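Local coordinates for protein aspartate--tRNA(Asp/Asn) ligase (Sulfolobus tokodaii, PDB 1WYD) that activates aspartate with ATP and transfers it to tRNA(Asp) and, with relaxed specificity, probably also to tRNA(Asn), at residues L102-V106 / L123-R127; R117-R121 / K415-P421; A143-L148 / K244-I249; A163-E167 / F380-L384. All blocks are in the same frame, centred on the assembly; numbering follows the deposited sequence.

Interaction 1: residues L102-V106 / L123-R127; sequences LPLDV and LDLRR
Asp124 OD1 is gripped by two nitrogens of Arg127, NH2 at 2.8 Å and NE at 3.0 Å, and both residues also meet the 102-106 loop through their carbons. The grip is side-on: OD1 lies close to the guanidinium plane, while NE and NH2 come to it from one face of the carboxylate, well above its plane. A bend at CG-CD (chi3 -65°) folds the Arg127 chain back to reach it. The methylene stem is used as well, since Arg127 CG lies 3.3 Å from Val106 O, and Asp124 CB receives Leu104 CD1 at 3.8 Å. With an alanine in place of Arg127, Asp124 OD1 would probably be left without this double grip and Val106 O without the CG and CD methylenes packed against it.

No hydrogen bond crosses between the segments; apolar side chains do the joining. Leu123 lies at the centre. Leu123 CB faces Leu104 CB at 4.0 Å, its CD1 meets the Pro103 ring at CG and CD, and its CD2 touches Val106 CG2 at 3.6 Å. The other branch, Val106 CG1, anti to the backbone N (chi1 177°), rests 3.7 Å from Arg126 CB. The Arg126 chain then runs on, extended, to the second subunit, where NE bonds to Gly197 O, and Tyr389 of that subunit packs on Leu102, Pro103 and Leu123. This apolar seam joins the connection leaving the OB-fold strands to the short helix 121-125, consistent with the hinge between anticodon-binding and catalytic domains in class II aspartyl-tRNA synthetases.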
loop_
_atom_site.group_PDB
_atom_site.type_symbol
_atom_site.label_atom_id
_atom_site.label_comp_id
_atom_site.label_asym_id
_atom_site.label_seq_id
_atom_site.Cartn_x
_atom_site.Cartn_y
_atom_site.Cartn_z
ATOM N N LEU B 102 -2.024 -34.806 7.580
ATOM C CA LEU B 102 -2.370 -33.497 7.033
ATOM C C LEU B 102 -3.640 -33.603 6.215
ATOM O O LEU B 102 -3.871 -34.617 5.541
ATOM C CB LEU B 102 -1.267 -32.996 6.114
ATOM C CG LEU B 102 0.058 -32.511 6.690
ATOM C CD1 LEU B 102 0.828 -31.853 5.544
ATOM C CD2 LEU B 102 -0.101 -31.535 7.850
ATOM N N PRO B 103 -4.458 -32.561 6.268
ATOM C CA PRO B 103 -5.642 -32.476 5.413
ATOM C C PRO B 103 -5.284 -31.990 4.001
ATOM O O PRO B 103 -6.082 -32.134 3.068
ATOM C CB PRO B 103 -6.521 -31.446 6.136
ATOM C CG PRO B 103 -5.517 -30.542 6.876
ATOM C CD PRO B 103 -4.328 -31.401 7.172
ATOM N N LEU B 104 -4.113 -31.391 3.852
ATOM C CA LEU B 104 -3.659 -30.968 2.537
ATOM C C LEU B 104 -2.176 -31.259 2.422
ATOM O O LEU B 104 -1.416 -30.978 3.344
ATOM C CB LEU B 104 -3.954 -29.475 2.323
ATOM C CG LEU B 104 -3.858 -28.929 0.906
ATOM C CD1 LEU B 104 -4.808 -27.753 0.776
ATOM C CD2 LEU B 104 -2.404 -28.518 0.507
ATOM N N ASP B 105 -1.769 -31.800 1.279
ATOM C CA ASP B 105 -0.377 -32.169 1.048
ATOM C C ASP B 105 0.447 -31.035 0.477
ATOM O O ASP B 105 0.284 -30.657 -0.689
ATOM C CB ASP B 105 -0.289 -33.405 0.145
ATOM C CG ASP B 105 -0.667 -34.683 0.880
ATOM O OD1 ASP B 105 -0.301 -34.839 2.086
ATOM O OD2 ASP B 105 -1.342 -35.591 0.340
ATOM N N VAL B 106 1.351 -30.508 1.296
ATOM C CA VAL B 106 2.170 -29.366 0.886
ATOM C C VAL B 106 3.124 -29.715 -0.277
ATOM O O VAL B 106 3.548 -28.846 -1.041
ATOM C CB VAL B 106 2.878 -28.716 2.114
ATOM C CG1 VAL B 106 3.784 -27.576 1.722
ATOM C CG2 VAL B 106 1.830 -28.235 3.136
ATOM N N LEU B 123 -1.793 -24.308 4.344
ATOM C CA LEU B 123 -1.110 -25.445 3.814
ATOM C C LEU B 123 -1.022 -25.320 2.303
ATOM O O LEU B 123 0.010 -25.613 1.710
ATOM C CB LEU B 123 -1.805 -26.753 4.247
ATOM C CG LEU B 123 -1.576 -26.999 5.737
ATOM C CD1 LEU B 123 -2.495 -28.115 6.273
ATOM C CD2 LEU B 123 -0.121 -27.314 6.036
ATOM N N ASP B 124 -2.095 -24.853 1.692
ATOM C CA ASP B 124 -2.084 -24.647 0.272
ATOM C C ASP B 124 -1.079 -23.570 -0.145
ATOM O O ASP B 124 -0.371 -23.760 -1.085
ATOM C CB ASP B 124 -3.470 -24.289 -0.213
ATOM C CG ASP B 124 -3.541 -24.201 -1.716
ATOM O OD1 ASP B 124 -3.257 -25.221 -2.408
ATOM O OD2 ASP B 124 -3.884 -23.141 -2.285
ATOM N N LEU B 125 -1.029 -22.450 0.570
ATOM C CA LEU B 125 -0.123 -21.337 0.273
ATOM C C LEU B 125 1.334 -21.739 0.420
ATOM O O LEU B 125 2.203 -21.187 -0.283
ATOM C CB LEU B 125 -0.362 -20.188 1.236
ATOM C CG LEU B 125 -1.181 -18.974 0.798
ATOM C CD1 LEU B 125 -1.887 -19.134 -0.549
ATOM C CD2 LEU B 125 -2.134 -18.574 1.953
ATOM N N ARG B 126 1.592 -22.694 1.328
ATOM C CA ARG B 126 2.964 -23.167 1.530
ATOM C C ARG B 126 3.557 -23.901 0.318
ATOM O O ARG B 126 4.740 -24.152 0.277
ATOM C CB ARG B 126 3.086 -24.046 2.766
ATOM C CG ARG B 126 3.047 -23.292 4.049
ATOM C CD ARG B 126 3.168 -24.197 5.274
ATOM N NE ARG B 126 2.991 -23.428 6.519
ATOM C CZ ARG B 126 2.677 -23.979 7.712
ATOM N NH1 ARG B 126 2.512 -25.305 7.870
ATOM N NH2 ARG B 126 2.539 -23.198 8.753
ATOM N N ARG B 127 2.728 -24.252 -0.661
ATOM C CA ARG B 127 3.229 -25.053 -1.742
ATOM C C ARG B 127 4.189 -24.163 -2.548
ATOM O O ARG B 127 3.972 -22.951 -2.670
ATOM C CB ARG B 127 2.093 -25.541 -2.630
ATOM C CG ARG B 127 1.285 -26.706 -2.102
ATOM C CD ARG B 127 0.327 -27.292 -3.127
ATOM N NE ARG B 127 -0.669 -26.274 -3.454
ATOM C CZ ARG B 127 -0.765 -25.600 -4.610
ATOM N NH1 ARG B 127 0.074 -25.838 -5.644
ATOM N NH2 ARG B 127 -1.722 -24.687 -4.732
#

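Interaction 2: residues R117-R121 / K415-P421; sequences RLRER and KEIVPFP
Arg121 CB starts the contact 4.1 Å from Phe420 CE2, and CG comes nearer to the same ring atom, 3.7 Å, as the two side chains run past each other in opposite directions. The chain bends at chi2 (52°) and again at chi3, and this carries CD and NE alongside the backbone of Pro419. Arg121 NE gives the shortest bond, 2.6 Å to Pro419 O, with the acceptor near the guanidinium plane. Arg121 NH2 reaches Lys415 O at 2.9 Å and, by a weak bond bent at the hydrogen, Val418 O at 2.8 Å. NH1 turns to a salt bridge with Asp124, so backbone carbonyls and a carboxylate together fix the rotation of the buried group. Leu118 CD2 lies over one guanidinium face, toward the rim, and also touches Pro421 CD at 3.7 Å. A second charge pair closes the far end: Arg117 NH2 to Glu416 OE2, 2.8 Å, with the oxygen met from far above its carboxylate plane. Helix 114-118 and the start of helix 121-125 are thereby tied to the loop after helix 401-409, whose Ile417 packs back on that helix, while Phe420 stacks edge-to-face on Tyr191 of the second subunit.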
loop_
_atom_site.group_PDB
_atom_site.type_symbol
_atom_site.label_atom_id
_atom_site.label_comp_id
_atom_site.label_asym_id
_atom_site.label_seq_id
_atom_site.Cartn_x
_atom_site.Cartn_y
_atom_site.Cartn_z
ATOM N N ARG B 117 -9.233 -26.302 -0.671
ATOM C CA ARG B 117 -7.948 -25.712 -0.361
ATOM C C ARG B 117 -8.041 -24.484 0.543
ATOM O O ARG B 117 -7.189 -24.289 1.415
ATOM C CB ARG B 117 -7.225 -25.343 -1.656
ATOM C CG ARG B 117 -6.635 -26.544 -2.356
ATOM C CD ARG B 117 -6.854 -26.509 -3.830
ATOM N NE ARG B 117 -6.177 -25.351 -4.388
ATOM C CZ ARG B 117 -6.518 -24.750 -5.511
ATOM N NH1 ARG B 117 -7.550 -25.191 -6.225
ATOM N NH2 ARG B 117 -5.815 -23.693 -5.921
ATOM N N LEU B 118 -9.058 -23.652 0.312
ATOM C CA LEU B 118 -9.350 -22.504 1.163
ATOM C C LEU B 118 -9.688 -22.877 2.616
ATOM O O LEU B 118 -9.498 -22.062 3.524
ATOM C CB LEU B 118 -10.465 -21.646 0.561
ATOM C CG LEU B 118 -10.220 -20.946 -0.778
ATOM C CD1 LEU B 118 -11.472 -20.253 -1.340
ATOM C CD2 LEU B 118 -9.114 -19.938 -0.613
ATOM N N ARG B 119 -10.169 -24.089 2.865
ATOM C CA ARG B 119 -10.305 -24.532 4.264
ATOM C C ARG B 119 -8.929 -24.773 4.889
ATOM O O ARG B 119 -8.787 -24.810 6.122
ATOM C CB ARG B 119 -11.140 -25.813 4.404
ATOM C CG ARG B 119 -12.639 -25.594 4.447
ATOM C CD ARG B 119 -13.457 -26.855 4.892
ATOM N NE ARG B 119 -13.282 -28.017 4.008
ATOM C CZ ARG B 119 -13.923 -28.190 2.842
ATOM N NH1 ARG B 119 -14.793 -27.270 2.414
ATOM N NH2 ARG B 119 -13.702 -29.281 2.095
ATOM N N GLU B 120 -7.922 -24.974 4.035
ATOM C CA GLU B 120 -6.570 -25.265 4.514
ATOM C C GLU B 120 -5.600 -24.430 3.702
ATOM O O GLU B 120 -4.630 -24.914 3.100
ATOM C CB GLU B 120 -6.285 -26.777 4.442
ATOM C CG GLU B 120 -7.232 -27.621 5.288
ATOM C CD GLU B 120 -7.074 -27.375 6.785
ATOM O OE1 GLU B 120 -6.023 -26.852 7.230
ATOM O OE2 GLU B 120 -8.012 -27.726 7.541
ATOM N N ARG B 121 -5.899 -23.141 3.697
ATOM C CA ARG B 121 -5.278 -22.210 2.788
ATOM C C ARG B 121 -3.788 -22.041 3.075
ATOM O O ARG B 121 -2.977 -21.969 2.154
ATOM C CB ARG B 121 -6.021 -20.881 2.857
ATOM C CG ARG B 121 -5.528 -19.897 1.868
ATOM C CD ARG B 121 -5.509 -20.468 0.487
ATOM N NE ARG B 121 -5.814 -19.414 -0.467
ATOM C CZ ARG B 121 -5.748 -19.558 -1.776
ATOM N NH1 ARG B 121 -5.420 -20.738 -2.315
ATOM N NH2 ARG B 121 -6.088 -18.531 -2.539
ATOM N N LYS B 415 -8.496 -16.704 -7.944
ATOM C CA LYS B 415 -8.613 -17.281 -6.603
ATOM C C LYS B 415 -7.386 -18.099 -6.340
ATOM O O LYS B 415 -7.150 -18.548 -5.239
ATOM C CB LYS B 415 -9.850 -18.171 -6.481
ATOM C CG LYS B 415 -11.144 -17.517 -6.931
ATOM C CD LYS B 415 -12.056 -18.577 -7.585
ATOM C CE LYS B 415 -12.690 -19.463 -6.532
ATOM N NZ LYS B 415 -13.749 -20.299 -7.151
ATOM N N GLU B 416 -6.622 -18.329 -7.388
ATOM C CA GLU B 416 -5.333 -18.949 -7.224
ATOM C C GLU B 416 -4.206 -17.915 -7.011
ATOM O O GLU B 416 -3.093 -18.283 -6.647
ATOM C CB GLU B 416 -5.052 -19.834 -8.410
ATOM C CG GLU B 416 -6.159 -20.792 -8.730
ATOM C CD GLU B 416 -5.640 -22.184 -8.946
ATOM O OE1 GLU B 416 -4.497 -22.338 -9.491
ATOM O OE2 GLU B 416 -6.385 -23.122 -8.578
ATOM N N ILE B 417 -4.487 -16.634 -7.224
ATOM C CA ILE B 417 -3.472 -15.600 -7.016
ATOM C C ILE B 417 -3.661 -14.916 -5.653
ATOM O O ILE B 417 -2.698 -14.723 -4.888
ATOM C CB ILE B 417 -3.474 -14.596 -8.213
ATOM C CG1 ILE B 417 -2.825 -15.250 -9.450
ATOM C CG2 ILE B 417 -2.743 -13.301 -7.869
ATOM C CD1 ILE B 417 -3.302 -14.760 -10.835
ATOM N N VAL B 418 -4.917 -14.599 -5.328
ATOM C CA VAL B 418 -5.186 -13.862 -4.111
ATOM C C VAL B 418 -5.232 -14.869 -2.956
ATOM O O VAL B 418 -6.066 -15.788 -2.953
ATOM C CB VAL B 418 -6.466 -13.021 -4.240
ATOM C CG1 VAL B 418 -6.861 -12.385 -2.923
ATOM C CG2 VAL B 418 -6.307 -11.992 -5.329
ATOM N N PRO B 419 -4.377 -14.682 -1.948
ATOM C CA PRO B 419 -4.234 -15.689 -0.910
ATOM C C PRO B 419 -5.560 -15.785 -0.130
ATOM O O PRO B 419 -5.923 -16.897 0.238
ATOM C CB PRO B 419 -3.112 -15.137 -0.032
ATOM C CG PRO B 419 -2.560 -14.117 -0.726
ATOM C CD PRO B 419 -3.614 -13.475 -1.614
ATOM N N PHE B 420 -6.301 -14.695 0.053
ATOM C CA PHE B 420 -7.597 -14.803 0.766
ATOM C C PHE B 420 -8.727 -14.150 0.026
ATOM O O PHE B 420 -9.094 -13.032 0.339
ATOM C CB PHE B 420 -7.489 -14.234 2.170
ATOM C CG PHE B 420 -6.511 -14.980 3.017
ATOM C CD1 PHE B 420 -5.303 -14.415 3.358
ATOM C CD2 PHE B 420 -6.789 -16.273 3.436
ATOM C CE1 PHE B 420 -4.376 -15.121 4.105
ATOM C CE2 PHE B 420 -5.864 -16.987 4.191
ATOM C CZ PHE B 420 -4.657 -16.416 4.511
ATOM N N PRO B 421 -9.263 -14.846 -0.968
ATOM C CA PRO B 421 -10.226 -14.242 -1.900
ATOM C C PRO B 421 -11.561 -13.892 -1.232
ATOM O O PRO B 421 -11.954 -14.544 -0.274
ATOM C CB PRO B 421 -10.465 -15.334 -2.942
ATOM C CG PRO B 421 -9.687 -16.566 -2.466
ATOM C CD PRO B 421 -9.031 -16.278 -1.197
#

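Interaction 3: residues A143-L148 / K244-I249; sequences AFRETL and KILHNI
Asn248 ND2 gives hydrogen bonds to two acceptors on the facing helix, Glu146 OE2 at 2.7 Å and Ala143 O at 3.0 Å. Both acceptors lie near the amide plane, and the straighter bond, 165° at the hydrogen, uses the anti lone pair of Glu146 OE2. Glu146 reaches the amide with a chain extended beyond CG. A leucine replacing Asn248 would probably leave Glu146 OE2 and Ala143 O without this shared donor and the Glu146 carboxylate freer to turn. Beside this polar edge, Ile245 supplies the apolar part: CG1 meets Thr147 CG2 at 3.7 Å, CG2 comes equally close to Phe144 CD1, and CD1 rests on Leu148. Ala143 CB packs 4.0 Å from Ile249 CG1, where the CA atoms of Ala143 and Ile249 come within 5.2 Å. The axes of segments 143-148 and 244-249 come within 8.5 Å, with N-to-C directions 134° apart. Further out, Phe144 and Leu148 lie against strands 201-209 and 222-231, which positions the first helix, and Arg145 pairs with Glu155 of the second subunit. A long helix leading to a short strand at the dimer interface is consistent with motif 1 of class II synthetases, here packed between the catalytic sheet and helix 235-256.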
loop_
_atom_site.group_PDB
_atom_site.type_symbol
_atom_site.label_atom_id
_atom_site.label_comp_id
_atom_site.label_asym_id
_atom_site.label_seq_id
_atom_site.Cartn_x
_atom_site.Cartn_y
_atom_site.Cartn_z
ATOM N N ALA B 143 8.709 -2.861 -8.125
ATOM C CA ALA B 143 9.127 -2.366 -9.443
ATOM C C ALA B 143 8.178 -1.298 -9.908
ATOM O O ALA B 143 8.578 -0.381 -10.651
ATOM C CB ALA B 143 9.191 -3.486 -10.489
ATOM N N PHE B 144 6.926 -1.409 -9.463
ATOM C CA PHE B 144 5.894 -0.452 -9.828
ATOM C C PHE B 144 6.245 0.883 -9.196
ATOM O O PHE B 144 6.192 1.905 -9.838
ATOM C CB PHE B 144 4.535 -0.970 -9.324
ATOM C CG PHE B 144 3.399 0.020 -9.431
ATOM C CD1 PHE B 144 2.754 0.231 -10.660
ATOM C CD2 PHE B 144 2.930 0.701 -8.285
ATOM C CE1 PHE B 144 1.702 1.111 -10.781
ATOM C CE2 PHE B 144 1.850 1.605 -8.380
ATOM C CZ PHE B 144 1.216 1.798 -9.649
ATOM N N ARG B 145 6.583 0.873 -7.911
ATOM C CA ARG B 145 6.776 2.121 -7.202
ATOM C C ARG B 145 8.105 2.742 -7.650
ATOM O O ARG B 145 8.203 3.953 -7.854
ATOM C CB ARG B 145 6.735 1.882 -5.714
ATOM C CG ARG B 145 5.363 1.469 -5.186
ATOM C CD ARG B 145 5.293 1.539 -3.683
ATOM N NE ARG B 145 4.088 0.916 -3.145
ATOM C CZ ARG B 145 4.000 -0.345 -2.735
ATOM N NH1 ARG B 145 5.059 -1.136 -2.807
ATOM N NH2 ARG B 145 2.847 -0.824 -2.231
ATOM N N GLU B 146 9.111 1.899 -7.831
ATOM C CA GLU B 146 10.438 2.344 -8.269
ATOM C C GLU B 146 10.379 3.236 -9.510
ATOM O O GLU B 146 10.890 4.351 -9.494
ATOM C CB GLU B 146 11.315 1.110 -8.483
ATOM C CG GLU B 146 12.689 1.358 -9.050
ATOM C CD GLU B 146 13.364 0.042 -9.349
ATOM O OE1 GLU B 146 14.327 -0.311 -8.629
ATOM O OE2 GLU B 146 12.890 -0.653 -10.273
ATOM N N THR B 147 9.684 2.769 -10.554
ATOM C CA THR B 147 9.506 3.523 -11.781
ATOM C C THR B 147 8.847 4.853 -11.505
ATOM O O THR B 147 9.232 5.889 -12.088
ATOM C CB THR B 147 8.662 2.730 -12.803
ATOM O OG1 THR B 147 9.356 1.534 -13.135
ATOM C CG2 THR B 147 8.620 3.452 -14.166
ATOM N N LEU B 148 7.857 4.824 -10.605
ATOM C CA LEU B 148 7.054 5.998 -10.308
ATOM C C LEU B 148 7.823 7.071 -9.548
ATOM O O LEU B 148 7.638 8.277 -9.823
ATOM C CB LEU B 148 5.764 5.588 -9.578
ATOM C CG LEU B 148 4.770 5.025 -10.577
ATOM C CD1 LEU B 148 3.812 4.089 -9.859
ATOM C CD2 LEU B 148 4.052 6.150 -11.308
ATOM N N LYS B 244 6.573 2.060 -19.522
ATOM C CA LYS B 244 7.836 1.995 -18.805
ATOM C C LYS B 244 7.749 1.235 -17.478
ATOM O O LYS B 244 8.682 0.518 -17.100
ATOM C CB LYS B 244 8.394 3.408 -18.590
ATOM C CG LYS B 244 8.901 4.057 -19.894
ATOM C CD LYS B 244 8.804 5.618 -19.882
ATOM C CE LYS B 244 10.037 6.282 -19.257
ATOM N NZ LYS B 244 10.103 7.768 -19.580
ATOM N N ILE B 245 6.632 1.435 -16.770
ATOM C CA ILE B 245 6.289 0.703 -15.547
ATOM C C ILE B 245 6.274 -0.813 -15.805
ATOM O O ILE B 245 6.989 -1.573 -15.164
ATOM C CB ILE B 245 4.895 1.196 -15.021
ATOM C CG1 ILE B 245 4.991 2.631 -14.472
ATOM C CG2 ILE B 245 4.299 0.211 -13.968
ATOM C CD1 ILE B 245 3.698 3.115 -13.885
ATOM N N LEU B 246 5.466 -1.227 -16.770
ATOM C CA LEU B 246 5.278 -2.646 -17.088
ATOM C C LEU B 246 6.568 -3.290 -17.511
ATOM O O LEU B 246 6.849 -4.429 -17.173
ATOM C CB LEU B 246 4.286 -2.798 -18.222
ATOM C CG LEU B 246 2.816 -2.537 -17.966
ATOM C CD1 LEU B 246 2.057 -2.913 -19.217
ATOM C CD2 LEU B 246 2.358 -3.395 -16.818
ATOM N N HIS B 247 7.362 -2.529 -18.240
ATOM C CA HIS B 247 8.668 -2.966 -18.665
ATOM C C HIS B 247 9.565 -3.192 -17.460
ATOM O O HIS B 247 10.285 -4.202 -17.382
ATOM C CB HIS B 247 9.281 -1.928 -19.616
ATOM C CG HIS B 247 10.579 -2.360 -20.205
ATOM N ND1 HIS B 247 10.654 -3.200 -21.296
ATOM C CD2 HIS B 247 11.848 -2.131 -19.814
ATOM C CE1 HIS B 247 11.920 -3.436 -21.581
ATOM N NE2 HIS B 247 12.665 -2.808 -20.689
ATOM N N ASN B 248 9.543 -2.278 -16.503
ATOM C CA ASN B 248 10.411 -2.482 -15.339
ATOM C C ASN B 248 9.931 -3.653 -14.472
ATOM O O ASN B 248 10.749 -4.343 -13.812
ATOM C CB ASN B 248 10.520 -1.190 -14.544
ATOM C CG ASN B 248 11.505 -1.273 -13.417
ATOM O OD1 ASN B 248 12.690 -1.524 -13.644
ATOM N ND2 ASN B 248 11.034 -1.005 -12.177
ATOM N N ILE B 249 8.607 -3.869 -14.491
ATOM C CA ILE B 249 7.966 -4.960 -13.790
ATOM C C ILE B 249 8.440 -6.288 -14.370
ATOM O O ILE B 249 9.057 -7.072 -13.680
ATOM C CB ILE B 249 6.384 -4.821 -13.807
ATOM C CG1 ILE B 249 5.945 -3.702 -12.870
ATOM C CG2 ILE B 249 5.739 -6.088 -13.329
ATOM C CD1 ILE B 249 4.505 -3.374 -12.938
#

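Interaction 4: residues A163-E167 / F380-L384; sequences ASATE and FEFFL
Ala165 O and Thr166 O press against two phenylalanine rings of the short helix 381-384 and its N-cap residue, and this is the tight part of the contact. Ala165 O sits near the plane of the Phe382 ring, at its edge, 3.4 Å from CZ. Thr166 O approaches Phe380 CE2 to 3.3 Å, in an oblique position. The Phe382 ring is held on two sides: Ser164 OG stands 3.6 Å above one face, offset toward the rim, and Phe383 CB lies over the centre of the opposite face. The Phe382 chi1 of 77° sets CG between the backbone N and the carbonyl carbon, which swings the ring out toward the 163-167 loop. Thr166 CG2 adds an apolar touch, 3.8 Å from Phe383 CE1.

The rest is looser. No hydrogen bond joins the segments, only 240 Å² is buried in all, and five of the six touching residues remain partly exposed. Thr166 OG1 stays 4.0 Å from Phe382 CE2, and the methyl of Ala165 points away from the helix, onto Leu172. Phe383 is the buried exception. It meets Phe329 edge-to-face and packs on Leu190 and Glu193 of helix 189-199, so the firm footing is on the helix side while the loop rests on it through carbonyls and small side chains. Glu167, predicted to bind L-aspartate and bonded through OE2 to Tyr330 OH, ends this segment, and a contact this light would be compatible with a loop that moves, as does the flipping loop that closes over the amino-acid pocket in aspartyl-tRNA synthetases.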
loop_
_atom_site.group_PDB
_atom_site.type_symbol
_atom_site.label_atom_id
_atom_site.label_comp_id
_atom_site.label_asym_id
_atom_site.label_seq_id
_atom_site.Cartn_x
_atom_site.Cartn_y
_atom_site.Cartn_z
ATOM N N ALA B 163 -19.383 8.755 1.093
ATOM C CA ALA B 163 -20.791 9.033 1.235
ATOM C C ALA B 163 -21.627 8.503 0.065
ATOM O O ALA B 163 -22.600 7.819 0.280
ATOM C CB ALA B 163 -21.041 10.510 1.457
ATOM N N SER B 164 -21.262 8.846 -1.165
ATOM C CA SER B 164 -22.055 8.427 -2.314
ATOM C C SER B 164 -21.136 8.036 -3.441
ATOM O O SER B 164 -19.992 8.435 -3.457
ATOM C CB SER B 164 -23.039 9.524 -2.747
ATOM O OG SER B 164 -22.367 10.733 -3.081
ATOM N N ALA B 165 -21.647 7.252 -4.381
ATOM C CA ALA B 165 -20.863 6.702 -5.482
ATOM C C ALA B 165 -20.456 7.757 -6.490
ATOM O O ALA B 165 -21.156 8.765 -6.670
ATOM C CB ALA B 165 -21.680 5.622 -6.184
ATOM N N THR B 166 -19.348 7.506 -7.185
ATOM C CA THR B 166 -18.855 8.443 -8.189
ATOM C C THR B 166 -19.515 8.160 -9.532
ATOM O O THR B 166 -19.824 9.078 -10.288
ATOM C CB THR B 166 -17.326 8.378 -8.240
ATOM O OG1 THR B 166 -16.806 9.202 -7.191
ATOM C CG2 THR B 166 -16.751 8.996 -9.541
ATOM N N GLU B 167 -19.738 6.886 -9.821
ATOM C CA GLU B 167 -20.505 6.497 -11.000
ATOM C C GLU B 167 -21.748 5.682 -10.610
ATOM O O GLU B 167 -21.627 4.507 -10.257
ATOM C CB GLU B 167 -19.636 5.712 -11.994
ATOM C CG GLU B 167 -18.267 6.329 -12.303
ATOM C CD GLU B 167 -17.213 5.268 -12.586
ATOM O OE1 GLU B 167 -17.502 4.353 -13.390
ATOM O OE2 GLU B 167 -16.100 5.331 -12.010
ATOM N N PHE B 380 -24.075 15.369 -7.965
ATOM C CA PHE B 380 -22.622 15.140 -8.030
ATOM C C PHE B 380 -21.831 16.373 -7.658
ATOM O O PHE B 380 -20.680 16.527 -8.074
ATOM C CB PHE B 380 -22.211 14.608 -9.413
ATOM C CG PHE B 380 -22.744 13.238 -9.682
ATOM C CD1 PHE B 380 -24.004 13.070 -10.274
ATOM C CD2 PHE B 380 -22.034 12.118 -9.272
ATOM C CE1 PHE B 380 -24.531 11.787 -10.500
ATOM C CE2 PHE B 380 -22.552 10.829 -9.476
ATOM C CZ PHE B 380 -23.800 10.665 -10.097
ATOM N N GLU B 381 -22.456 17.240 -6.859
ATOM C CA GLU B 381 -21.833 18.476 -6.381
ATOM C C GLU B 381 -20.530 18.168 -5.645
ATOM O O GLU B 381 -19.553 18.906 -5.800
ATOM C CB GLU B 381 -22.795 19.275 -5.480
ATOM C CG GLU B 381 -22.487 20.762 -5.291
ATOM C CD GLU B 381 -21.847 21.447 -6.500
ATOM O OE1 GLU B 381 -22.357 21.303 -7.639
ATOM O OE2 GLU B 381 -20.840 22.165 -6.317
ATOM N N PHE B 382 -20.525 17.067 -4.881
ATOM C CA PHE B 382 -19.340 16.584 -4.170
ATOM C C PHE B 382 -18.117 16.345 -5.088
ATOM O O PHE B 382 -16.969 16.362 -4.621
ATOM C CB PHE B 382 -19.672 15.311 -3.388
ATOM C CG PHE B 382 -19.752 14.077 -4.244
ATOM C CD1 PHE B 382 -20.903 13.806 -5.000
ATOM C CD2 PHE B 382 -18.686 13.182 -4.301
ATOM C CE1 PHE B 382 -20.996 12.671 -5.802
ATOM C CE2 PHE B 382 -18.763 12.028 -5.089
ATOM C CZ PHE B 382 -19.922 11.772 -5.843
ATOM N N PHE B 383 -18.378 16.132 -6.376
ATOM C CA PHE B 383 -17.327 15.943 -7.363
ATOM C C PHE B 383 -17.070 17.226 -8.161
ATOM O O PHE B 383 -15.927 17.595 -8.413
ATOM C CB PHE B 383 -17.725 14.784 -8.298
ATOM C CG PHE B 383 -16.616 14.265 -9.196
ATOM C CD1 PHE B 383 -16.154 12.942 -9.054
ATOM C CD2 PHE B 383 -16.102 15.047 -10.227
ATOM C CE1 PHE B 383 -15.157 12.419 -9.888
ATOM C CE2 PHE B 383 -15.106 14.546 -11.069
ATOM C CZ PHE B 383 -14.633 13.223 -10.900
ATOM N N LEU B 384 -18.140 17.893 -8.564
ATOM C CA LEU B 384 -18.065 19.119 -9.351
ATOM C C LEU B 384 -17.376 20.306 -8.686
ATOM O O LEU B 384 -16.589 21.012 -9.339
ATOM C CB LEU B 384 -19.463 19.533 -9.777
ATOM C CG LEU B 384 -20.177 18.531 -10.679
ATOM C CD1 LEU B 384 -21.656 18.943 -10.756
ATOM C CD2 LEU B 384 -19.526 18.505 -12.060
#

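In the fold
Interactions 2 and 3 are buried, interaction 1 is partly so, and interaction 4 lies at the surface, its centre about 28 Å from the chain's centre. Interactions 1 and 2 form one continuous region, their centres about 11 Å apart: they use the successive helices 114-118 and 121-125, meet where Leu104 packs on Arg117, and both reach the second subunit. Their chemistry still differs, apolar across 102-106/123-127 but charged and carbonyl-rich across 117-121/415-421. Interaction 3, on the other side of the chain's centre from both, is helix-on-helix packing with one amide gripping two acceptors. Interaction 4 relies on aromatic rings against a loop, without hydrogen bonds.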